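Local coordinates for protein (hdlp (histone deacetylase-like protein)) (Aquifex aeolicus, PDB 1C3P) that probably acts as a zinc-dependent deacetylase of the histone deacetylase family, whose alpha/beta fold is related to that of arginase, at residues V149-L154 and E177-T182; Q184-S189 and E244-E249; R161-D166 and E284-G289; A169-G174 and N217-L222; M130-A133 and A138-F141. All coordinates share one frame; numbering follows the deposited sequence.

Contact 1: residues V149-L154 and E177-T182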
# COMPACT_ATOMS: atom_id res chain seq x y z
N VAL A 149 5.71 -8.09 8.74
CA VAL A 149 5.49 -9.51 9.00
C VAL A 149 6.06 -10.26 7.81
O VAL A 149 6.79 -11.25 7.97
CB VAL A 149 3.99 -9.83 9.14
CG1 VAL A 149 3.73 -11.35 9.12
CG2 VAL A 149 3.47 -9.24 10.44
N GLY A 150 5.73 -9.79 6.61
CA GLY A 150 6.21 -10.45 5.40
C GLY A 150 7.72 -10.47 5.24
O GLY A 150 8.30 -11.49 4.82
N ILE A 151 8.36 -9.35 5.54
CA ILE A 151 9.81 -9.26 5.43
C ILE A 151 10.47 -10.17 6.46
O ILE A 151 11.47 -10.83 6.16
CB ILE A 151 10.27 -7.80 5.59
CG1 ILE A 151 9.83 -7.00 4.35
CG2 ILE A 151 11.79 -7.73 5.80
CD1 ILE A 151 10.00 -5.49 4.51
N GLU A 152 9.93 -10.23 7.68
CA GLU A 152 10.50 -11.09 8.70
C GLU A 152 10.25 -12.54 8.32
O GLU A 152 11.03 -13.43 8.63
CB GLU A 152 9.88 -10.80 10.07
CG GLU A 152 10.36 -9.48 10.65
CD GLU A 152 11.83 -9.51 11.02
OE1 GLU A 152 12.37 -8.44 11.35
OE2 GLU A 152 12.44 -10.60 11.01
N TYR A 153 9.15 -12.77 7.60
CA TYR A 153 8.85 -14.13 7.15
C TYR A 153 9.99 -14.55 6.21
O TYR A 153 10.51 -15.67 6.29
CB TYR A 153 7.50 -14.14 6.40
CG TYR A 153 7.16 -15.46 5.75
CD1 TYR A 153 6.52 -16.48 6.46
CD2 TYR A 153 7.50 -15.68 4.42
CE1 TYR A 153 6.22 -17.71 5.83
CE2 TYR A 153 7.21 -16.88 3.79
CZ TYR A 153 6.58 -17.88 4.48
OH TYR A 153 6.30 -19.04 3.80
N LEU A 154 10.38 -13.65 5.32
CA LEU A 154 11.46 -13.93 4.37
C LEU A 154 12.81 -14.08 5.09
O LEU A 154 13.62 -14.96 4.74
CB LEU A 154 11.53 -12.82 3.31
CG LEU A 154 10.40 -12.83 2.26
CD1 LEU A 154 10.36 -11.51 1.50
CD2 LEU A 154 10.63 -14.03 1.30
N GLU A 177 10.83 2.12 10.82
CA GLU A 177 11.29 1.82 12.18
C GLU A 177 11.68 0.36 12.32
O GLU A 177 12.70 0.02 12.93
CB GLU A 177 10.18 2.15 13.17
CG GLU A 177 10.57 1.92 14.63
CD GLU A 177 9.48 2.37 15.58
OE1 GLU A 177 8.74 1.51 16.12
OE2 GLU A 177 9.34 3.59 15.77
N ALA A 178 10.87 -0.51 11.74
CA ALA A 178 11.10 -1.95 11.82
C ALA A 178 12.46 -2.44 11.31
O ALA A 178 13.04 -3.40 11.84
CB ALA A 178 9.99 -2.68 11.08
N PHE A 179 13.00 -1.77 10.29
CA PHE A 179 14.26 -2.19 9.71
C PHE A 179 15.32 -1.12 9.67
O PHE A 179 16.32 -1.25 8.96
CB PHE A 179 13.99 -2.70 8.30
CG PHE A 179 12.95 -3.77 8.27
CD1 PHE A 179 11.66 -3.50 7.84
CD2 PHE A 179 13.24 -5.02 8.81
CE1 PHE A 179 10.65 -4.47 7.94
CE2 PHE A 179 12.24 -6.00 8.92
CZ PHE A 179 10.94 -5.71 8.48
N TYR A 180 15.11 -0.09 10.47
CA TYR A 180 16.00 1.05 10.52
C TYR A 180 17.42 0.67 10.91
O TYR A 180 18.40 1.27 10.44
CB TYR A 180 15.47 2.07 11.52
CG TYR A 180 15.85 3.47 11.17
CD1 TYR A 180 16.53 4.28 12.08
CD2 TYR A 180 15.49 4.02 9.92
CE1 TYR A 180 16.85 5.59 11.76
CE2 TYR A 180 15.80 5.32 9.60
CZ TYR A 180 16.48 6.10 10.53
OH TYR A 180 16.79 7.40 10.23
N ASP A 181 17.50 -0.33 11.78
CA ASP A 181 18.74 -0.86 12.35
C ASP A 181 19.52 -1.94 11.58
O ASP A 181 20.63 -2.31 11.97
CB ASP A 181 18.39 -1.36 13.77
CG ASP A 181 19.14 -2.61 14.16
OD1 ASP A 181 19.03 -3.63 13.45
OD2 ASP A 181 19.84 -2.57 15.20
N THR A 182 18.96 -2.45 10.49
CA THR A 182 19.65 -3.51 9.77
C THR A 182 20.02 -3.22 8.33
O THR A 182 19.36 -2.44 7.65
CB THR A 182 18.83 -4.83 9.81
OG1 THR A 182 19.52 -5.84 9.07
CG2 THR A 182 17.45 -4.64 9.18
O HOH W 1 11.73 -5.86 12.53
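I151 packs CB and both methyl ends, CG2 and CD1, against the outer end of the F179 ring. The contact starts at the root, with I151 CB 3.6 Å from F179 CZ. The short branch, CG2, stands anti to the backbone N and meets the same ring corner, with I151 CG2 3.5 Å from F179 CZ. CG1 takes the position beside the backbone N, and an extended chi2 of 169° carries the tip round to the next carbon, where I151 CD1 lies 3.6 Å from F179 CE1. One methine and two methyl carbons thus touch CE1, CZ and CE2, the two side chains crossing at a slant.

On the other flank E152 folds back at chi2 (-68°) and brings its carboxylate to the ring edge, near the ring plane, with E152 OE1 3.4 Å from F179 CE2. The oxygen faces the C-H of CE2, which is probably mildly attractive; the main charge partner of OE1 is R155, in a salt bridge. A water also donates to E152 OE1 (2.9 Å) and to A178 O (2.9 Å), tying the two helices together.

Helices 146-156 and 173-179 lie side by side on one face of the parallel sheet. I151 reaches down to L252 of strand 250-254 and to Y164 of strand 162-166, while F179 rests on V185 of strand 185-192.

Contact 2: residues Q184-S189 and E244-E249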
# COMPACT_ATOMS: atom_id res chain seq x y z
N GLN A 184 20.18 -5.74 6.26
CA GLN A 184 19.63 -6.87 5.53
C GLN A 184 18.35 -6.47 4.80
O GLN A 184 17.89 -7.15 3.88
CB GLN A 184 19.34 -8.03 6.47
CG GLN A 184 20.57 -8.57 7.16
CD GLN A 184 20.34 -9.92 7.80
OE1 GLN A 184 19.40 -10.11 8.56
NE2 GLN A 184 21.21 -10.87 7.48
N VAL A 185 17.77 -5.37 5.23
CA VAL A 185 16.57 -4.87 4.58
C VAL A 185 16.84 -3.44 4.16
O VAL A 185 17.49 -2.69 4.89
CB VAL A 185 15.36 -4.91 5.55
CG1 VAL A 185 14.08 -4.47 4.81
CG2 VAL A 185 15.20 -6.33 6.11
N PHE A 186 16.38 -3.09 2.97
CA PHE A 186 16.54 -1.74 2.45
C PHE A 186 15.13 -1.25 2.16
O PHE A 186 14.38 -1.94 1.50
CB PHE A 186 17.36 -1.73 1.14
CG PHE A 186 17.72 -0.35 0.68
CD1 PHE A 186 19.04 0.09 0.69
CD2 PHE A 186 16.73 0.54 0.27
CE1 PHE A 186 19.36 1.39 0.32
CE2 PHE A 186 17.04 1.84 -0.10
CZ PHE A 186 18.38 2.27 -0.08
N VAL A 187 14.78 -0.08 2.69
CA VAL A 187 13.45 0.46 2.48
C VAL A 187 13.54 1.75 1.68
O VAL A 187 14.31 2.64 2.02
CB VAL A 187 12.73 0.77 3.84
CG1 VAL A 187 11.37 1.43 3.60
CG2 VAL A 187 12.57 -0.51 4.64
N LEU A 188 12.76 1.82 0.61
CA LEU A 188 12.68 3.02 -0.21
C LEU A 188 11.25 3.49 -0.21
O LEU A 188 10.33 2.72 -0.51
CB LEU A 188 13.08 2.74 -1.67
CG LEU A 188 12.68 3.79 -2.72
CD1 LEU A 188 13.35 5.14 -2.47
CD2 LEU A 188 13.05 3.28 -4.11
N SER A 189 11.03 4.74 0.13
CA SER A 189 9.67 5.25 0.08
C SER A 189 9.59 6.59 -0.60
O SER A 189 10.38 7.47 -0.31
CB SER A 189 9.08 5.42 1.49
OG SER A 189 7.76 5.92 1.35
N GLU A 244 22.54 1.02 -7.11
CA GLU A 244 24.00 1.14 -7.00
C GLU A 244 24.55 0.71 -5.64
O GLU A 244 25.75 0.44 -5.52
CB GLU A 244 24.45 2.57 -7.28
CG GLU A 244 24.03 3.10 -8.65
CD GLU A 244 24.66 4.44 -9.00
OE1 GLU A 244 24.28 5.04 -10.03
OE2 GLU A 244 25.56 4.88 -8.24
N VAL A 245 23.69 0.63 -4.64
CA VAL A 245 24.11 0.26 -3.30
C VAL A 245 23.54 -1.05 -2.77
O VAL A 245 24.08 -1.63 -1.83
CB VAL A 245 23.73 1.38 -2.30
CG1 VAL A 245 24.05 0.96 -0.87
CG2 VAL A 245 24.49 2.65 -2.64
N PHE A 246 22.47 -1.53 -3.37
CA PHE A 246 21.83 -2.75 -2.87
C PHE A 246 21.40 -3.69 -3.99
O PHE A 246 20.71 -3.27 -4.93
CB PHE A 246 20.60 -2.31 -2.05
CG PHE A 246 20.05 -3.37 -1.12
CD1 PHE A 246 20.73 -3.71 0.04
CD2 PHE A 246 18.83 -3.97 -1.38
CE1 PHE A 246 20.19 -4.64 0.94
CE2 PHE A 246 18.28 -4.90 -0.49
CZ PHE A 246 18.96 -5.23 0.67
N GLU A 247 21.80 -4.96 -3.91
CA GLU A 247 21.42 -5.97 -4.90
C GLU A 247 20.46 -6.92 -4.19
O GLU A 247 20.87 -7.90 -3.56
CB GLU A 247 22.64 -6.76 -5.41
CG GLU A 247 23.51 -6.04 -6.44
CD GLU A 247 24.27 -4.84 -5.90
OE1 GLU A 247 23.62 -3.88 -5.42
OE2 GLU A 247 25.52 -4.84 -5.95
N PRO A 248 19.14 -6.68 -4.31
CA PRO A 248 18.12 -7.49 -3.66
C PRO A 248 18.06 -8.95 -4.09
O PRO A 248 18.28 -9.25 -5.26
CB PRO A 248 16.82 -6.77 -4.03
CG PRO A 248 17.28 -5.35 -4.32
CD PRO A 248 18.49 -5.65 -5.15
N GLU A 249 17.76 -9.83 -3.14
CA GLU A 249 17.58 -11.25 -3.44
C GLU A 249 16.10 -11.35 -3.76
O GLU A 249 15.65 -12.23 -4.49
CB GLU A 249 17.86 -12.13 -2.21
CG GLU A 249 19.30 -12.11 -1.73
CD GLU A 249 19.52 -13.03 -0.55
OE1 GLU A 249 18.79 -12.89 0.46
OE2 GLU A 249 20.42 -13.90 -0.62
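F186 and F246 meet because both send their rings out in an extended conformation and then slide past each other from opposite directions. In F186 the ring carbon CG is anti to the backbone N (chi1 -172°), and F246 does the same (chi1 -163°). Each ring therefore ends up alongside the root of the other side chain. The closest touch is a CH-pi contact: F186 CB stands over the middle of the F246 ring, almost on its normal and 3.6 Å from its centroid. It is nearly equidistant from the ring carbons, CD2 and CE2 of F246 both lying 3.7 Å from F186 CB. In return F186 CD1 comes to 4.0 Å from F246 CB. The two rings are inclined to one another, their planes at 43° and their centroids 5.5 Å apart. The far end of F246 reaches the backbone, where Q184 O lies at the ring edge, in its plane, 3.9 Å from F246 CZ.

With an alanine in place of F246, F186 CB would probably lose the flat surface it rests on, and a gap would open beneath the start of the strand.

V185 points the opposite way, toward the helices on the other face of the sheet. F186 sits on this face, between L163 and L218 of the flanking strands 162-166 and 217-222 and beside V242 of helix 228-245. F246 lies in the connection from that helix to strand 250-254, and passes by the backbone of I162.

Contact 3: residues R161-D166 and E284-G289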
# COMPACT_ATOMS: atom_id res chain seq x y z
N ARG A 161 18.99 -10.16 1.85
CA ARG A 161 18.97 -8.88 1.15
C ARG A 161 17.57 -8.68 0.60
O ARG A 161 17.25 -9.10 -0.51
CB ARG A 161 19.99 -8.85 -0.01
CG ARG A 161 21.45 -8.92 0.42
CD ARG A 161 22.37 -8.67 -0.77
NE ARG A 161 22.17 -9.63 -1.86
CZ ARG A 161 22.58 -10.90 -1.85
NH1 ARG A 161 23.23 -11.39 -0.80
NH2 ARG A 161 22.34 -11.69 -2.89
N ILE A 162 16.73 -8.03 1.38
CA ILE A 162 15.34 -7.82 0.99
C ILE A 162 15.08 -6.33 0.76
O ILE A 162 15.43 -5.52 1.59
CB ILE A 162 14.44 -8.36 2.10
CG1 ILE A 162 14.76 -9.84 2.30
CG2 ILE A 162 12.98 -8.15 1.75
CD1 ILE A 162 14.20 -10.44 3.56
N LEU A 163 14.46 -5.99 -0.36
CA LEU A 163 14.18 -4.60 -0.66
C LEU A 163 12.69 -4.38 -0.57
O LEU A 163 11.92 -5.20 -1.05
CB LEU A 163 14.67 -4.25 -2.07
CG LEU A 163 14.23 -2.93 -2.72
CD1 LEU A 163 14.82 -1.76 -1.93
CD2 LEU A 163 14.66 -2.89 -4.17
N TYR A 164 12.29 -3.28 0.05
CA TYR A 164 10.87 -2.92 0.14
C TYR A 164 10.73 -1.55 -0.52
O TYR A 164 11.46 -0.61 -0.18
CB TYR A 164 10.42 -2.85 1.59
CG TYR A 164 9.00 -2.39 1.74
CD1 TYR A 164 7.91 -3.22 1.44
CD2 TYR A 164 8.73 -1.11 2.19
CE1 TYR A 164 6.59 -2.75 1.60
CE2 TYR A 164 7.46 -0.64 2.35
CZ TYR A 164 6.39 -1.45 2.06
OH TYR A 164 5.14 -0.91 2.28
N ILE A 165 9.81 -1.42 -1.46
CA ILE A 165 9.59 -0.15 -2.16
C ILE A 165 8.14 0.25 -1.88
O ILE A 165 7.22 -0.52 -2.12
CB ILE A 165 9.80 -0.30 -3.67
CG1 ILE A 165 11.23 -0.79 -3.95
CG2 ILE A 165 9.52 1.03 -4.36
CD1 ILE A 165 11.44 -1.28 -5.39
N ASP A 166 7.96 1.47 -1.40
CA ASP A 166 6.65 1.97 -1.02
C ASP A 166 6.21 3.17 -1.87
O ASP A 166 6.71 4.29 -1.71
CB ASP A 166 6.69 2.32 0.49
CG ASP A 166 5.32 2.61 1.07
OD1 ASP A 166 4.70 3.60 0.65
OD2 ASP A 166 4.87 1.83 1.96
N GLU A 284 11.11 -3.26 -14.44
CA GLU A 284 12.20 -3.23 -15.42
C GLU A 284 13.53 -3.12 -14.72
O GLU A 284 14.55 -3.58 -15.23
CB GLU A 284 12.06 -2.04 -16.36
CG GLU A 284 10.80 -2.04 -17.17
CD GLU A 284 10.68 -0.80 -18.02
OE1 GLU A 284 10.71 0.31 -17.45
OE2 GLU A 284 10.56 -0.94 -19.25
N VAL A 285 13.54 -2.51 -13.54
CA VAL A 285 14.78 -2.34 -12.80
C VAL A 285 15.09 -3.56 -11.95
O VAL A 285 16.22 -4.04 -11.94
CB VAL A 285 14.73 -1.10 -11.86
CG1 VAL A 285 16.03 -0.99 -11.08
CG2 VAL A 285 14.52 0.17 -12.68
N PHE A 286 14.09 -4.09 -11.25
CA PHE A 286 14.35 -5.24 -10.39
C PHE A 286 13.70 -6.57 -10.75
O PHE A 286 13.84 -7.55 -10.01
CB PHE A 286 14.01 -4.88 -8.94
CG PHE A 286 14.93 -3.85 -8.35
CD1 PHE A 286 14.50 -2.54 -8.16
CD2 PHE A 286 16.24 -4.18 -8.00
CE1 PHE A 286 15.36 -1.58 -7.63
CE2 PHE A 286 17.11 -3.23 -7.48
CZ PHE A 286 16.67 -1.92 -7.30
N GLY A 287 13.02 -6.62 -11.88
CA GLY A 287 12.38 -7.87 -12.26
C GLY A 287 11.11 -8.05 -11.46
O GLY A 287 10.54 -7.07 -10.96
N GLU A 288 10.67 -9.30 -11.33
CA GLU A 288 9.45 -9.60 -10.58
C GLU A 288 9.65 -9.62 -9.07
O GLU A 288 10.69 -10.07 -8.56
CB GLU A 288 8.87 -10.94 -11.02
CG GLU A 288 8.37 -10.99 -12.46
CD GLU A 288 7.31 -9.93 -12.75
OE1 GLU A 288 6.34 -9.82 -11.97
OE2 GLU A 288 7.44 -9.23 -13.77
N GLY A 289 8.64 -9.13 -8.36
CA GLY A 289 8.68 -9.09 -6.91
C GLY A 289 7.31 -9.42 -6.34
O GLY A 289 6.44 -9.88 -7.08
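L163 makes a CH-pi contact with F286, one methyl set on a ring face. L163 CD2 stands over the centre of the ring, 3.8 Å from its centroid and only 13° off the normal; the side chains themselves cross at about a right angle. The leucine's CG is turned opposite its own backbone N (chi1 167°), which sends the methyl out from strand 162-166 to the ring. On the reverse face V285 CG1 lies 3.5 Å above the ring plane, toward the rim, so the ring is held between two aliphatic groups.

A looser apolar touch comes from I165 CD1, which reaches F286 CD1 obliquely at 4.3 Å. P248 and Y251 also pack against F286, where helix 272-286 ends and the chain turns at G287.

A serine in place of F286 would probably leave the L163 methyl facing a gap and the helix end poorly anchored on the sheet.

No hydrogen bond or charge pair crosses between the two segments. The polar tie of the helix end is the bond from Y251 OH to G287 O; what joins these two segments is apolar packing, a contact that depends on fit rather than on any polar bond.

Contact 4: residues A169-G174 and N217-L222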
# COMPACT_ATOMS: atom_id res chain seq x y z
N ALA A 169 1.36 7.42 -1.24
CA ALA A 169 1.60 8.86 -1.07
C ALA A 169 1.96 9.26 0.36
O ALA A 169 2.20 10.44 0.64
CB ALA A 169 0.35 9.67 -1.55
N HIS A 170 1.99 8.29 1.27
CA HIS A 170 2.37 8.56 2.66
C HIS A 170 3.55 7.67 3.02
O HIS A 170 3.65 6.54 2.53
CB HIS A 170 1.22 8.30 3.64
CG HIS A 170 0.02 9.17 3.42
ND1 HIS A 170 -0.94 8.90 2.47
CD2 HIS A 170 -0.35 10.33 4.02
CE1 HIS A 170 -1.85 9.85 2.49
NE2 HIS A 170 -1.52 10.73 3.42
N HIS A 171 4.42 8.17 3.89
CA HIS A 171 5.61 7.44 4.34
C HIS A 171 5.30 6.18 5.16
O HIS A 171 4.43 6.19 6.04
CB HIS A 171 6.48 8.42 5.14
CG HIS A 171 7.62 7.79 5.88
ND1 HIS A 171 8.64 7.10 5.25
CD2 HIS A 171 7.92 7.77 7.20
CE1 HIS A 171 9.51 6.69 6.16
NE2 HIS A 171 9.10 7.09 7.35
N CYS A 172 6.01 5.09 4.87
CA CYS A 172 5.86 3.83 5.60
C CYS A 172 6.66 3.93 6.90
O CYS A 172 7.65 3.23 7.10
CB CYS A 172 6.40 2.66 4.75
SG CYS A 172 8.02 2.97 3.97
N ASP A 173 6.22 4.80 7.81
CA ASP A 173 6.96 4.99 9.05
C ASP A 173 7.10 3.72 9.88
O ASP A 173 8.13 3.49 10.51
CB ASP A 173 6.37 6.14 9.88
CG ASP A 173 4.89 5.99 10.16
OD1 ASP A 173 4.37 6.82 10.94
OD2 ASP A 173 4.24 5.08 9.61
N GLY A 174 6.05 2.89 9.87
CA GLY A 174 6.09 1.63 10.58
C GLY A 174 7.18 0.74 10.01
O GLY A 174 7.98 0.19 10.76
N ASN A 217 18.03 3.04 4.26
CA ASN A 217 16.67 3.56 4.33
C ASN A 217 16.75 4.81 3.47
O ASN A 217 17.66 5.61 3.62
CB ASN A 217 16.27 3.92 5.76
CG ASN A 217 14.83 4.41 5.85
OD1 ASN A 217 14.56 5.62 5.88
ND2 ASN A 217 13.91 3.47 5.87
N LEU A 218 15.80 4.98 2.56
CA LEU A 218 15.84 6.14 1.69
C LEU A 218 14.45 6.70 1.53
O LEU A 218 13.58 6.03 0.98
CB LEU A 218 16.38 5.76 0.30
CG LEU A 218 16.96 6.89 -0.57
CD1 LEU A 218 17.07 6.42 -2.01
CD2 LEU A 218 16.11 8.11 -0.50
N ASN A 219 14.24 7.91 2.04
CA ASN A 219 12.95 8.59 1.92
C ASN A 219 13.06 9.65 0.84
O ASN A 219 14.03 10.41 0.82
CB ASN A 219 12.54 9.29 3.23
CG ASN A 219 12.22 8.32 4.35
OD1 ASN A 219 11.66 7.25 4.10
ND2 ASN A 219 12.54 8.70 5.59
N ILE A 220 12.07 9.72 -0.04
CA ILE A 220 12.08 10.73 -1.11
C ILE A 220 10.81 11.57 -0.86
O ILE A 220 9.73 11.27 -1.37
CB ILE A 220 12.00 10.04 -2.49
CG1 ILE A 220 13.18 9.08 -2.69
CG2 ILE A 220 11.93 11.10 -3.58
CD1 ILE A 220 14.55 9.73 -2.86
N PRO A 221 10.93 12.66 -0.07
CA PRO A 221 9.77 13.50 0.22
C PRO A 221 9.47 14.36 -0.99
O PRO A 221 10.38 14.96 -1.55
CB PRO A 221 10.24 14.34 1.43
CG PRO A 221 11.55 13.66 1.86
CD PRO A 221 12.12 13.24 0.56
N LEU A 222 8.20 14.43 -1.39
CA LEU A 222 7.79 15.18 -2.57
C LEU A 222 6.76 16.27 -2.26
O LEU A 222 5.97 16.14 -1.32
CB LEU A 222 7.26 14.22 -3.62
CG LEU A 222 8.39 13.26 -4.05
CD1 LEU A 222 7.83 12.11 -4.89
CD2 LEU A 222 9.43 14.04 -4.82
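N219, which turns its amide to the imidazole of H171, has its nitrogen gripped from outside the pair: ND2 gives hydrogen bonds to Q176 OE1 and to the backbone oxygen of F204. These two bonds fix the rotation of the amide and leave OD1 directed at H171. In the model N219 OD1 is 3.2 Å from H171 ND1. The planes of ring and amide are nearly perpendicular, 84° apart, and the two side chains cross at about a right angle. H171 gets there with its CG anti to the backbone N (chi1 170°); N219 has its CG beside its backbone N.

The histidine belongs to the loop that follows strand 162-166 in this arginase-like parallel alpha/beta fold and carries zinc ligands, while N219 lies on strand 217-222, outermost in the sheet. C172 centres an inverse gamma turn, marked by a weak bond from D173 N to H171 O (2.9 Å), and is the N-cap of helix 173-179. The turn also folds D173 N over one face of the H171 ring, 3.5 Å above its plane. The neighbouring H170, with D168 and D258, is a zinc ligand, though no zinc is present in this model, and its ND1 is hydrogen-bonded to D258 OD2. H171 also meets the ring of H191, on strand 185-192, with planes at about 55° to one another.

Contact 5: residues M130-A133 and A138-F141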
# COMPACT_ATOMS: atom_id res chain seq x y z
N MET A 130 -0.23 -2.42 4.79
CA MET A 130 -0.66 -1.63 5.97
C MET A 130 0.65 -1.21 6.65
O MET A 130 1.00 -1.69 7.74
CB MET A 130 -1.50 -2.52 6.89
CG MET A 130 -2.69 -3.09 6.11
SD MET A 130 -3.88 -4.01 7.07
CE MET A 130 -4.54 -2.68 8.01
N HIS A 131 1.31 -0.26 6.01
CA HIS A 131 2.65 0.18 6.38
C HIS A 131 2.89 1.13 7.53
O HIS A 131 4.02 1.51 7.75
CB HIS A 131 3.33 0.75 5.12
CG HIS A 131 2.71 2.01 4.59
ND1 HIS A 131 1.64 2.64 5.19
CD2 HIS A 131 3.04 2.77 3.52
CE1 HIS A 131 1.33 3.73 4.51
NE2 HIS A 131 2.17 3.84 3.49
N HIS A 132 1.84 1.53 8.24
CA HIS A 132 2.03 2.46 9.35
C HIS A 132 2.16 1.84 10.75
O HIS A 132 2.74 2.46 11.63
CB HIS A 132 0.88 3.49 9.36
CG HIS A 132 0.98 4.51 8.27
ND1 HIS A 132 -0.09 4.90 7.50
CD2 HIS A 132 2.03 5.27 7.87
CE1 HIS A 132 0.29 5.85 6.66
NE2 HIS A 132 1.57 6.10 6.87
N ALA A 133 1.65 0.62 10.96
CA ALA A 133 1.71 0.04 12.31
C ALA A 133 3.12 -0.25 12.83
O ALA A 133 3.99 -0.61 12.06
CB ALA A 133 0.87 -1.23 12.38
N ALA A 138 -0.59 0.81 17.35
CA ALA A 138 -1.35 1.13 16.14
C ALA A 138 -0.95 2.52 15.63
O ALA A 138 -0.48 3.36 16.40
CB ALA A 138 -2.88 1.08 16.43
N ASN A 139 -1.13 2.77 14.34
CA ASN A 139 -0.75 4.05 13.79
C ASN A 139 -1.23 4.22 12.36
O ASN A 139 -1.17 3.28 11.56
CB ASN A 139 0.79 4.18 13.86
CG ASN A 139 1.30 5.47 13.26
OD1 ASN A 139 0.96 6.56 13.71
ND2 ASN A 139 2.14 5.35 12.23
N GLY A 140 -1.73 5.42 12.04
CA GLY A 140 -2.18 5.70 10.69
C GLY A 140 -3.22 4.76 10.11
O GLY A 140 -3.14 4.38 8.94
N PHE A 141 -4.21 4.39 10.93
CA PHE A 141 -5.29 3.49 10.51
C PHE A 141 -4.81 2.05 10.46
O PHE A 141 -5.59 1.17 10.15
CB PHE A 141 -5.80 3.79 9.10
CG PHE A 141 -6.19 5.22 8.85
CD1 PHE A 141 -6.39 5.66 7.53
CD2 PHE A 141 -6.38 6.12 9.89
CE1 PHE A 141 -6.78 6.96 7.26
CE2 PHE A 141 -6.77 7.44 9.62
CZ PHE A 141 -6.97 7.85 8.31
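H132 holds its CG beside the backbone N (chi1 -74°), and N139 swings its CG anti to its own backbone N (chi1 178°), which lays the two side chains from one arm of the loop to the other. N139 ND2 then donates to H132 O at 3.0 Å, nearly straight at 166°. The oxygen lies in the plane of the N139 amide, but the nitrogen comes in from above the carbonyl plane of H132. The same ND2 also donates to D173 OD1 on helix 173-179, so two acceptors hold the amide and fix its rotation. Further along, H132 ND1 makes a weak hydrogen bond to G140 O, 3.4 Å away, at the edge of the ring. The arms are close enough that H132 CB lies 3.0 Å from N139 O. G140 itself has positive phi, and a side chain there would run into H132 ND1.

Both arms belong to the loop between strand 122-125 and helix 146-156, which carries the pair of adjacent histidines characteristic of histone deacetylases and brings it to the zinc site. By nearest atoms the side chain of H132 is about 4 Å from that of H170 and about 5 Å from that of D168, zinc ligands whose metal is not present here. H131 CE1 sits 3.2 Å above one face of the H132 ring, toward its rim. F198 meets the H132 ring edge-to-face, and H131 NE2 reaches D168 OD2 in a weak hydrogen bond.

How the contacts relate
The contacts close in the order 5, 1, 4, 2, 3 along the chain, contact 4 interleaving with contacts 1 and 2; contact 3 encloses contacts 2 and 4. Contacts 2 and 3 are closest, their centres about 8 Å apart, and share one face of the parallel sheet on neighbouring strands 162-166 and 185-192. Contact 1 lies on the other face, about 12 Å from contact 2 between centres, touching it through V185. Contact 4 reaches the sheet's outermost strand, 217-222, bonded to strand 185-192. Contacts 4 and 5, centres about 13 Å apart, meet through the D173-N139 hydrogen bond, beside the zinc site, so the loops bearing the active site rest on a sheet clad on both faces.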